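Local structure of malonyl CoA-acyl carrier protein transacylase (Synechocystis sp. PCC 6803 substr. Kazusa, 4RR5) at residues 21-26 against 285-290; 209-214 against 223-228; 217-222 against 231-236. The protein transfers the malonyl group from coenzyme A to the holo acyl carrier protein, supplying malonyl-ACP for fatty acid biosynthesis. One frame throughout, in Å; residues are numbered along the deposited sequence.

How the contacts relate
Contact 1 closes a loop of 258 residues, bringing the start of helix 25-38 against the C-terminal helix 287-291, and both other contacts are nested within it. Its centre lies about 28 Å from that of contact 2 and about 30 Å from that of contact 3, with contacts 1 and 3 on opposite sides of the chain's centre. Contacts 2 and 3 are neighbours, about 11 Å between centres, and their segments alternate along the chain. They share helix 227-235 and meet where T224 CG2 packs 3.8 Å from K233 NZ. Contact 2 meets the start of that helix; contact 3 lies further along it, the V219 side chain about 7 Å from that of H188 and about 9 Å from that of S88, the probable active-site pair.

Contact 1: 21-26 against 285-290; sequences LLSTAI and GQLDDL
The apolar part of this contact centres on L287, whose two methyls reach different neighbours. CD1 lies 4.0 Å from T24 CG2, the two side chains running past one another head to tail, while L287 CD2 comes to 3.6 Å from S23 OG. With CG anti to the backbone N (chi1 -154°), the leucine branch extends from the first turn of its helix onto the S23-T24 corner. L21 approaches the same turn through one methyl alone: its CD2 sits 3.8 Å from L287 N and touches L290 CD1 more loosely, at 4.4 Å. Helix 56-76 lies against the same cluster, with I69 touching L21 and L73 meeting both T24 and L290.

The polar bonds stay within each segment or reach just beyond it, and they lie at the two helix starts. L21 O is gripped twice by T24, by OG1 at 2.8 Å and by the backbone N at 3.0 Å. T24 OG1 also receives the N-H of A27, as the N-cap of helix 25-38. On the other side D289, in the first turn, bonds back to the loop: its OD2 takes the G285 N-H at 2.9 Å and 165°, on the anti side and 22° out of the carboxylate plane. A weaker bond runs from Q286 N to the same oxygen.

Two helix N-termini therefore meet here, one with a classic threonine N-cap. L287 packing on L21, S23 and T24, together with the D20 carboxylate on L287 N, joins the C-terminal helix of the acyl transferase fold to its first long helix.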
loop_
_atom_site.group_PDB
_atom_site.type_symbol
_atom_site.label_atom_id
_atom_site.label_comp_id
_atom_site.label_asym_id
_atom_site.label_seq_id
_atom_site.Cartn_x
_atom_site.Cartn_y
_atom_site.Cartn_z
ATOM N N LEU A 21 17.743 -9.047 -5.122
ATOM C CA LEU A 21 16.951 -9.547 -6.251
ATOM C C LEU A 21 17.700 -9.414 -7.563
ATOM O O LEU A 21 17.372 -10.074 -8.546
ATOM C CB LEU A 21 15.631 -8.798 -6.348
ATOM C CG LEU A 21 14.752 -8.875 -5.102
ATOM C CD1 LEU A 21 13.520 -8.022 -5.311
ATOM C CD2 LEU A 21 14.389 -10.339 -4.783
ATOM N N LEU A 22 18.725 -8.569 -7.533
ATOM C CA LEU A 22 19.469 -8.102 -8.699
ATOM C C LEU A 22 20.204 -9.199 -9.499
ATOM O O LEU A 22 20.575 -9.008 -10.652
ATOM C CB LEU A 22 20.462 -7.043 -8.221
ATOM C CG LEU A 22 21.195 -6.194 -9.252
ATOM C CD1 LEU A 22 20.256 -5.731 -10.373
ATOM C CD2 LEU A 22 21.828 -4.996 -8.520
ATOM N N SER A 23 20.415 -10.352 -8.890
ATOM C CA SER A 23 21.054 -11.438 -9.602
ATOM C C SER A 23 20.069 -12.168 -10.536
ATOM O O SER A 23 20.487 -12.950 -11.387
ATOM C CB SER A 23 21.687 -12.406 -8.600
ATOM O OG SER A 23 20.727 -12.862 -7.657
ATOM N N THR A 24 18.769 -11.917 -10.391
ATOM C CA THR A 24 17.788 -12.469 -11.332
ATOM C C THR A 24 17.702 -11.590 -12.601
ATOM O O THR A 24 17.809 -10.356 -12.538
ATOM C CB THR A 24 16.358 -12.612 -10.690
ATOM O OG1 THR A 24 15.764 -11.318 -10.490
ATOM C CG2 THR A 24 16.415 -13.346 -9.349
ATOM N N ALA A 25 17.529 -12.233 -13.748
ATOM C CA ALA A 25 17.381 -11.518 -15.012
ATOM C C ALA A 25 16.145 -10.616 -14.995
ATOM O O ALA A 25 16.184 -9.477 -15.478
ATOM C CB ALA A 25 17.300 -12.504 -16.170
ATOM N N ILE A 26 15.057 -11.138 -14.429
ATOM C CA ILE A 26 13.794 -10.408 -14.322
ATOM C C ILE A 26 13.973 -9.090 -13.565
ATOM O O ILE A 26 13.556 -8.041 -14.047
ATOM C CB ILE A 26 12.711 -11.287 -13.657
ATOM C CG1 ILE A 26 12.039 -12.160 -14.728
ATOM C CG2 ILE A 26 11.684 -10.424 -12.888
ATOM C CD1 ILE A 26 11.236 -13.339 -14.203
ATOM N N GLY A 285 9.858 -11.185 0.394
ATOM C CA GLY A 285 10.469 -9.905 0.089
ATOM C C GLY A 285 11.968 -10.001 -0.127
ATOM O O GLY A 285 12.658 -8.990 -0.284
ATOM N N GLN A 286 12.479 -11.224 -0.114
ATOM C CA GLN A 286 13.896 -11.480 -0.368
ATOM C C GLN A 286 14.044 -12.733 -1.178
ATOM O O GLN A 286 13.197 -13.629 -1.109
ATOM C CB GLN A 286 14.698 -11.634 0.925
ATOM C CG GLN A 286 14.954 -10.355 1.645
ATOM C CD GLN A 286 15.577 -10.591 2.992
ATOM O OE1 GLN A 286 15.590 -11.722 3.485
ATOM N NE2 GLN A 286 16.118 -9.528 3.597
ATOM N N LEU A 287 15.139 -12.791 -1.928
ATOM C CA LEU A 287 15.525 -13.981 -2.671
ATOM C C LEU A 287 15.479 -15.240 -1.786
ATOM O O LEU A 287 14.999 -16.292 -2.214
ATOM C CB LEU A 287 16.923 -13.782 -3.267
ATOM C CG LEU A 287 17.196 -14.597 -4.525
ATOM C CD1 LEU A 287 16.062 -14.369 -5.532
ATOM C CD2 LEU A 287 18.538 -14.211 -5.112
ATOM N N ASP A 288 15.945 -15.120 -0.543
ATOM C CA ASP A 288 15.934 -16.255 0.378
ATOM C C ASP A 288 14.530 -16.805 0.615
ATOM O O ASP A 288 14.352 -18.018 0.748
ATOM C CB ASP A 288 16.572 -15.867 1.714
ATOM C CG ASP A 288 17.190 -17.063 2.431
ATOM O OD1 ASP A 288 16.658 -18.197 2.293
ATOM O OD2 ASP A 288 18.220 -16.867 3.113
ATOM N N ASP A 289 13.540 -15.915 0.665
ATOM C CA ASP A 289 12.143 -16.319 0.779
ATOM C C ASP A 289 11.716 -17.083 -0.457
ATOM O O ASP A 289 11.036 -18.100 -0.369
ATOM C CB ASP A 289 11.218 -15.104 0.957
ATOM C CG ASP A 289 11.626 -14.222 2.107
ATOM O OD1 ASP A 289 11.995 -14.771 3.159
ATOM O OD2 ASP A 289 11.578 -12.983 1.958
ATOM N N LEU A 290 12.088 -16.561 -1.619
ATOM C CA LEU A 290 11.659 -17.147 -2.882
ATOM C C LEU A 290 12.164 -18.573 -3.021
ATOM O O LEU A 290 11.473 -19.453 -3.550
ATOM C CB LEU A 290 12.160 -16.307 -4.056
ATOM C CG LEU A 290 11.368 -15.054 -4.420
ATOM C CD1 LEU A 290 12.200 -14.155 -5.331
ATOM C CD2 LEU A 290 10.045 -15.445 -5.077
#

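Contact 2: 209-214 against 223-228; sequences NDATVP and PTQNGD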
loop_
_atom_site.group_PDB
_atom_site.type_symbol
_atom_site.label_atom_id
_atom_site.label_comp_id
_atom_site.label_asym_id
_atom_site.label_seq_id
_atom_site.Cartn_x
_atom_site.Cartn_y
_atom_site.Cartn_z
ATOM N N ASN A 209 -7.238 -2.504 -18.194
ATOM C CA ASN A 209 -7.723 -3.834 -18.561
ATOM C C ASN A 209 -8.495 -4.433 -17.402
ATOM O O ASN A 209 -8.318 -4.044 -16.249
ATOM C CB ASN A 209 -6.582 -4.796 -18.941
ATOM C CG ASN A 209 -5.630 -4.215 -19.965
ATOM O OD1 ASN A 209 -6.039 -3.507 -20.885
ATOM N ND2 ASN A 209 -4.339 -4.494 -19.793
ATOM N N ASP A 210 -9.343 -5.399 -17.700
ATOM C CA ASP A 210 -9.978 -6.144 -16.638
ATOM C C ASP A 210 -8.892 -6.996 -15.979
ATOM O O ASP A 210 -7.856 -7.293 -16.582
ATOM C CB ASP A 210 -11.143 -6.986 -17.179
ATOM C CG ASP A 210 -12.266 -6.123 -17.776
ATOM O OD1 ASP A 210 -12.527 -5.015 -17.244
ATOM O OD2 ASP A 210 -12.886 -6.544 -18.781
ATOM N N ALA A 211 -9.120 -7.364 -14.730
ATOM C CA ALA A 211 -8.131 -8.098 -13.975
ATOM C C ALA A 211 -8.281 -9.595 -14.194
ATOM O O ALA A 211 -9.391 -10.125 -14.275
ATOM C CB ALA A 211 -8.228 -7.765 -12.488
ATOM N N THR A 212 -7.134 -10.261 -14.261
ATOM C CA THR A 212 -7.048 -11.696 -14.454
ATOM C C THR A 212 -7.330 -12.467 -13.158
ATOM O O THR A 212 -7.514 -13.684 -13.182
ATOM C CB THR A 212 -5.669 -12.047 -14.980
ATOM O OG1 THR A 212 -4.717 -11.764 -13.962
ATOM C CG2 THR A 212 -5.340 -11.162 -16.145
ATOM N N VAL A 213 -7.336 -11.756 -12.028
ATOM C CA VAL A 213 -7.809 -12.298 -10.749
ATOM C C VAL A 213 -8.565 -11.202 -9.974
ATOM O O VAL A 213 -8.484 -10.013 -10.313
ATOM C CB VAL A 213 -6.655 -12.858 -9.881
ATOM C CG1 VAL A 213 -6.046 -14.078 -10.517
ATOM C CG2 VAL A 213 -5.603 -11.821 -9.656
ATOM N N PRO A 214 -9.331 -11.595 -8.948
ATOM C CA PRO A 214 -10.037 -10.564 -8.179
ATOM C C PRO A 214 -9.096 -9.618 -7.442
ATOM O O PRO A 214 -8.180 -10.074 -6.753
ATOM C CB PRO A 214 -10.870 -11.376 -7.177
ATOM C CG PRO A 214 -11.082 -12.680 -7.844
ATOM C CD PRO A 214 -9.814 -12.949 -8.620
ATOM N N PRO A 223 -14.413 -8.050 -3.716
ATOM C CA PRO A 223 -13.687 -8.564 -4.880
ATOM C C PRO A 223 -14.317 -8.111 -6.178
ATOM O O PRO A 223 -15.530 -8.219 -6.297
ATOM C CB PRO A 223 -13.809 -10.087 -4.727
ATOM C CG PRO A 223 -14.078 -10.308 -3.276
ATOM C CD PRO A 223 -14.862 -9.121 -2.812
ATOM N N THR A 224 -13.523 -7.600 -7.111
ATOM C CA THR A 224 -14.000 -7.381 -8.474
ATOM C C THR A 224 -12.867 -7.463 -9.485
ATOM O O THR A 224 -11.704 -7.441 -9.120
ATOM C CB THR A 224 -14.695 -6.029 -8.662
ATOM O OG1 THR A 224 -15.028 -5.878 -10.051
ATOM C CG2 THR A 224 -13.786 -4.896 -8.264
ATOM N N GLN A 225 -13.214 -7.554 -10.762
ATOM C CA GLN A 225 -12.206 -7.650 -11.806
ATOM C C GLN A 225 -12.460 -6.703 -12.948
ATOM O O GLN A 225 -11.691 -6.668 -13.906
ATOM C CB GLN A 225 -12.134 -9.065 -12.342
ATOM C CG GLN A 225 -11.730 -10.052 -11.302
ATOM C CD GLN A 225 -11.575 -11.432 -11.867
ATOM O OE1 GLN A 225 -11.923 -12.416 -11.219
ATOM N NE2 GLN A 225 -11.039 -11.519 -13.081
ATOM N N ASN A 226 -13.547 -5.942 -12.853
ATOM C CA ASN A 226 -13.870 -4.956 -13.875
ATOM C C ASN A 226 -12.874 -3.782 -13.883
ATOM O O ASN A 226 -12.651 -3.119 -12.858
ATOM C CB ASN A 226 -15.302 -4.445 -13.682
ATOM C CG ASN A 226 -15.691 -3.423 -14.723
ATOM O OD1 ASN A 226 -15.765 -2.221 -14.446
ATOM N ND2 ASN A 226 -15.929 -3.892 -15.942
ATOM N N GLY A 227 -12.273 -3.541 -15.047
ATOM C CA GLY A 227 -11.244 -2.530 -15.182
ATOM C C GLY A 227 -11.725 -1.153 -14.785
ATOM O O GLY A 227 -10.991 -0.365 -14.192
ATOM N N ASP A 228 -12.976 -0.859 -15.094
ATOM C CA ASP A 228 -13.480 0.494 -14.899
ATOM C C ASP A 228 -13.923 0.743 -13.460
ATOM O O ASP A 228 -13.793 1.854 -12.944
ATOM C CB ASP A 228 -14.620 0.766 -15.878
ATOM C CG ASP A 228 -14.118 1.022 -17.277
ATOM O OD1 ASP A 228 -13.047 1.651 -17.423
ATOM O OD2 ASP A 228 -14.778 0.563 -18.231
#
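D210 and A211 run antiparallel to Q225 and G227, with CA atoms only 4.1 Å apart for D210 and G227, and the direct backbone bond between the segments passes from A211 N to Q225 O at 2.8 Å. That bond is nearly straight (167°) and lies in the carbonyl plane on a lone pair.

The D210 carboxylate adds a second tie beside it. OD1 accepts the N-H of G227 at 2.7 Å and 164°, using its anti lone pair, and so takes hold of the first residue of helix 227-235 from outside the helix. The backbones also approach closely here, N209 O lying 3.5 Å from G227 CA. N226, the N-cap, turns its OD1 to the helix's own first turn, with a bond from R229 N and a weak one from D228 N. Just upstream, T224 OG1 receives N226 N at 3.2 Å in an ST turn, and these bonds lie at the corner where the short strand 223-224 gives way to the helix.

Q225 covers the other end of the contact. Beyond CG its chain is extended and runs beside the P214 ring in the same direction, with CG 3.4 Å from V213 O. The terminal amide divides its atoms: NE2 reaches A211 O, at a distance so short (2.5 Å) that its exact value is doubtful, while OE1 rests 3.4 Å from P214 CD. A211 is thus engaged by Q225 through both its N-H and its carbonyl, and the buried A211 methyl packs on Q225 and also touches A98 and V100. At the far end the rings of P214 and P223 meet through their CB atoms, with P214 also touching Y83 of strand 83-86.

Contact 3: 217-222 against 231-236; sequences SNVDPS and KEKLIQ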
loop_
_atom_site.group_PDB
_atom_site.type_symbol
_atom_site.label_atom_id
_atom_site.label_comp_id
_atom_site.label_asym_id
_atom_site.label_seq_id
_atom_site.Cartn_x
_atom_site.Cartn_y
_atom_site.Cartn_z
ATOM N N SER A 217 -10.016 -3.667 -3.556
ATOM C CA SER A 217 -9.498 -2.310 -3.454
ATOM C C SER A 217 -9.703 -1.607 -2.099
ATOM O O SER A 217 -10.671 -1.869 -1.380
ATOM C CB SER A 217 -10.105 -1.479 -4.561
ATOM O OG SER A 217 -9.944 -2.169 -5.785
ATOM N N ASN A 218 -8.780 -0.697 -1.776
ATOM C CA ASN A 218 -8.737 -0.020 -0.486
ATOM C C ASN A 218 -10.044 0.646 -0.058
ATOM O O ASN A 218 -10.446 0.532 1.102
ATOM C CB ASN A 218 -7.628 1.053 -0.477
ATOM C CG ASN A 218 -6.221 0.472 -0.354
ATOM O OD1 ASN A 218 -5.240 1.216 -0.376
ATOM N ND2 ASN A 218 -6.115 -0.853 -0.242
ATOM N N VAL A 219 -10.685 1.380 -0.961
ATOM C CA VAL A 219 -11.912 2.084 -0.578
ATOM C C VAL A 219 -13.142 1.175 -0.573
ATOM O O VAL A 219 -14.170 1.536 -0.006
ATOM C CB VAL A 219 -12.211 3.291 -1.499
ATOM C CG1 VAL A 219 -11.161 4.379 -1.309
ATOM C CG2 VAL A 219 -12.329 2.861 -2.969
ATOM N N ASP A 220 -13.044 0.003 -1.199
ATOM C CA ASP A 220 -14.184 -0.914 -1.269
ATOM C C ASP A 220 -13.711 -2.337 -1.561
ATOM O O ASP A 220 -13.694 -2.778 -2.719
ATOM C CB ASP A 220 -15.192 -0.431 -2.330
ATOM C CG ASP A 220 -16.320 -1.435 -2.589
ATOM O OD1 ASP A 220 -16.621 -2.282 -1.711
ATOM O OD2 ASP A 220 -16.909 -1.373 -3.683
ATOM N N PRO A 221 -13.333 -3.063 -0.502
ATOM C CA PRO A 221 -12.629 -4.344 -0.593
ATOM C C PRO A 221 -13.522 -5.518 -0.938
ATOM O O PRO A 221 -13.260 -6.635 -0.487
ATOM C CB PRO A 221 -12.047 -4.520 0.810
ATOM C CG PRO A 221 -12.959 -3.766 1.682
ATOM C CD PRO A 221 -13.419 -2.582 0.881
ATOM N N SER A 222 -14.567 -5.267 -1.713
ATOM C CA SER A 222 -15.348 -6.349 -2.264
ATOM C C SER A 222 -14.647 -6.747 -3.545
ATOM O O SER A 222 -14.300 -5.887 -4.358
ATOM C CB SER A 222 -16.805 -5.938 -2.516
ATOM O OG SER A 222 -16.887 -4.871 -3.450
ATOM N N LYS A 231 -10.532 1.292 -11.623
ATOM C CA LYS A 231 -10.074 2.664 -11.807
ATOM C C LYS A 231 -10.861 3.636 -10.926
ATOM O O LYS A 231 -10.287 4.522 -10.270
ATOM C CB LYS A 231 -10.193 3.100 -13.267
ATOM C CG LYS A 231 -9.445 4.396 -13.542
ATOM C CD LYS A 231 -9.839 5.054 -14.857
ATOM C CE LYS A 231 -9.630 4.129 -16.042
ATOM N NZ LYS A 231 -9.463 4.919 -17.296
ATOM N N GLU A 232 -12.177 3.459 -10.911
ATOM C CA GLU A 232 -13.054 4.278 -10.083
ATOM C C GLU A 232 -12.639 4.167 -8.619
ATOM O O GLU A 232 -12.432 5.170 -7.960
ATOM C CB GLU A 232 -14.518 3.862 -10.262
ATOM C CG GLU A 232 -15.539 4.828 -9.650
ATOM C CD GLU A 232 -16.886 4.168 -9.340
ATOM O OE1 GLU A 232 -17.251 3.158 -9.991
ATOM O OE2 GLU A 232 -17.574 4.657 -8.418
ATOM N N LYS A 233 -12.504 2.950 -8.118
ATOM C CA LYS A 233 -12.050 2.751 -6.750
ATOM C C LYS A 233 -10.644 3.345 -6.503
ATOM O O LYS A 233 -10.354 3.860 -5.422
ATOM C CB LYS A 233 -12.043 1.264 -6.410
ATOM C CG LYS A 233 -13.369 0.545 -6.592
ATOM C CD LYS A 233 -13.235 -0.860 -6.051
ATOM C CE LYS A 233 -14.495 -1.677 -6.158
ATOM N NZ LYS A 233 -14.406 -2.772 -5.157
ATOM N N LEU A 234 -9.767 3.264 -7.501
ATOM C CA LEU A 234 -8.410 3.765 -7.338
ATOM C C LEU A 234 -8.410 5.302 -7.301
ATOM O O LEU A 234 -7.760 5.921 -6.460
ATOM C CB LEU A 234 -7.515 3.239 -8.457
ATOM C CG LEU A 234 -6.051 3.672 -8.386
ATOM C CD1 LEU A 234 -5.372 3.010 -7.179
ATOM C CD2 LEU A 234 -5.310 3.355 -9.684
ATOM N N ILE A 235 -9.161 5.904 -8.214
ATOM C CA ILE A 235 -9.345 7.352 -8.245
ATOM C C ILE A 235 -9.859 7.878 -6.912
ATOM O O ILE A 235 -9.479 8.965 -6.475
ATOM C CB ILE A 235 -10.317 7.762 -9.380
ATOM C CG1 ILE A 235 -9.586 7.709 -10.728
ATOM C CG2 ILE A 235 -10.916 9.157 -9.130
ATOM C CD1 ILE A 235 -10.467 7.974 -11.901
ATOM N N GLN A 236 -10.699 7.087 -6.251
ATOM C CA GLN A 236 -11.230 7.454 -4.945
ATOM C C GLN A 236 -10.245 7.221 -3.783
ATOM O O GLN A 236 -10.462 7.694 -2.665
ATOM C CB GLN A 236 -12.522 6.685 -4.696
ATOM C CG GLN A 236 -13.673 7.193 -5.545
ATOM C CD GLN A 236 -14.852 6.241 -5.575
ATOM O OE1 GLN A 236 -14.855 5.218 -4.892
ATOM N NE2 GLN A 236 -15.862 6.574 -6.367
HETATM O O HOH W 1 -12.002 -4.147 -5.899
HETATM O O HOH W 2 -9.326 1.807 -3.577
#
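The ammonium group of K233 is gripped from several directions at once. Its shortest bond runs from NZ to D220 O, modelled at 2.5 Å, an exact length that is doubtful, in the carbonyl plane at a C=O...N angle of 153°. A weak hydrogen bond to S222 O at 3.2 Å joins it, as does a weak one from NZ to D220 OD2, also 3.2 Å, within a salt bridge. Water 1 accepts from NZ and from S217 OG, linking the lysine to the start of the segment. D220 OD2 is shared with R229, while D220 OD1 takes the S222 hydroxyl from above the carboxylate plane. The buried positive charge is probably offset by this carboxylate and by the two carbonyl dipoles.

K233 reaches there as a straight rod: beyond CG the chain is extended, and its CD passes 3.5 Å from S217 CB. This brings the charge from helix 227-235 to the end of the type I beta turn S217-D220, at D220 and S222. The turn also borders the active site of the acyl transferase fold, for N218 bonds through OD1 to the backbone N of S88, the probable nucleophile, in what appears to be a nucleophile elbow.

V219, within the turn, packs on K233 and Q236 with both branches. CG2 lies against K233 O at 3.3 Å, and CG1 stands 3.6 Å from Q236 O. The same K233 carbonyl is satisfied by water 2, which donates to it at 2.9 Å and accepts from V219 N, bridging the two backbones beside the valine.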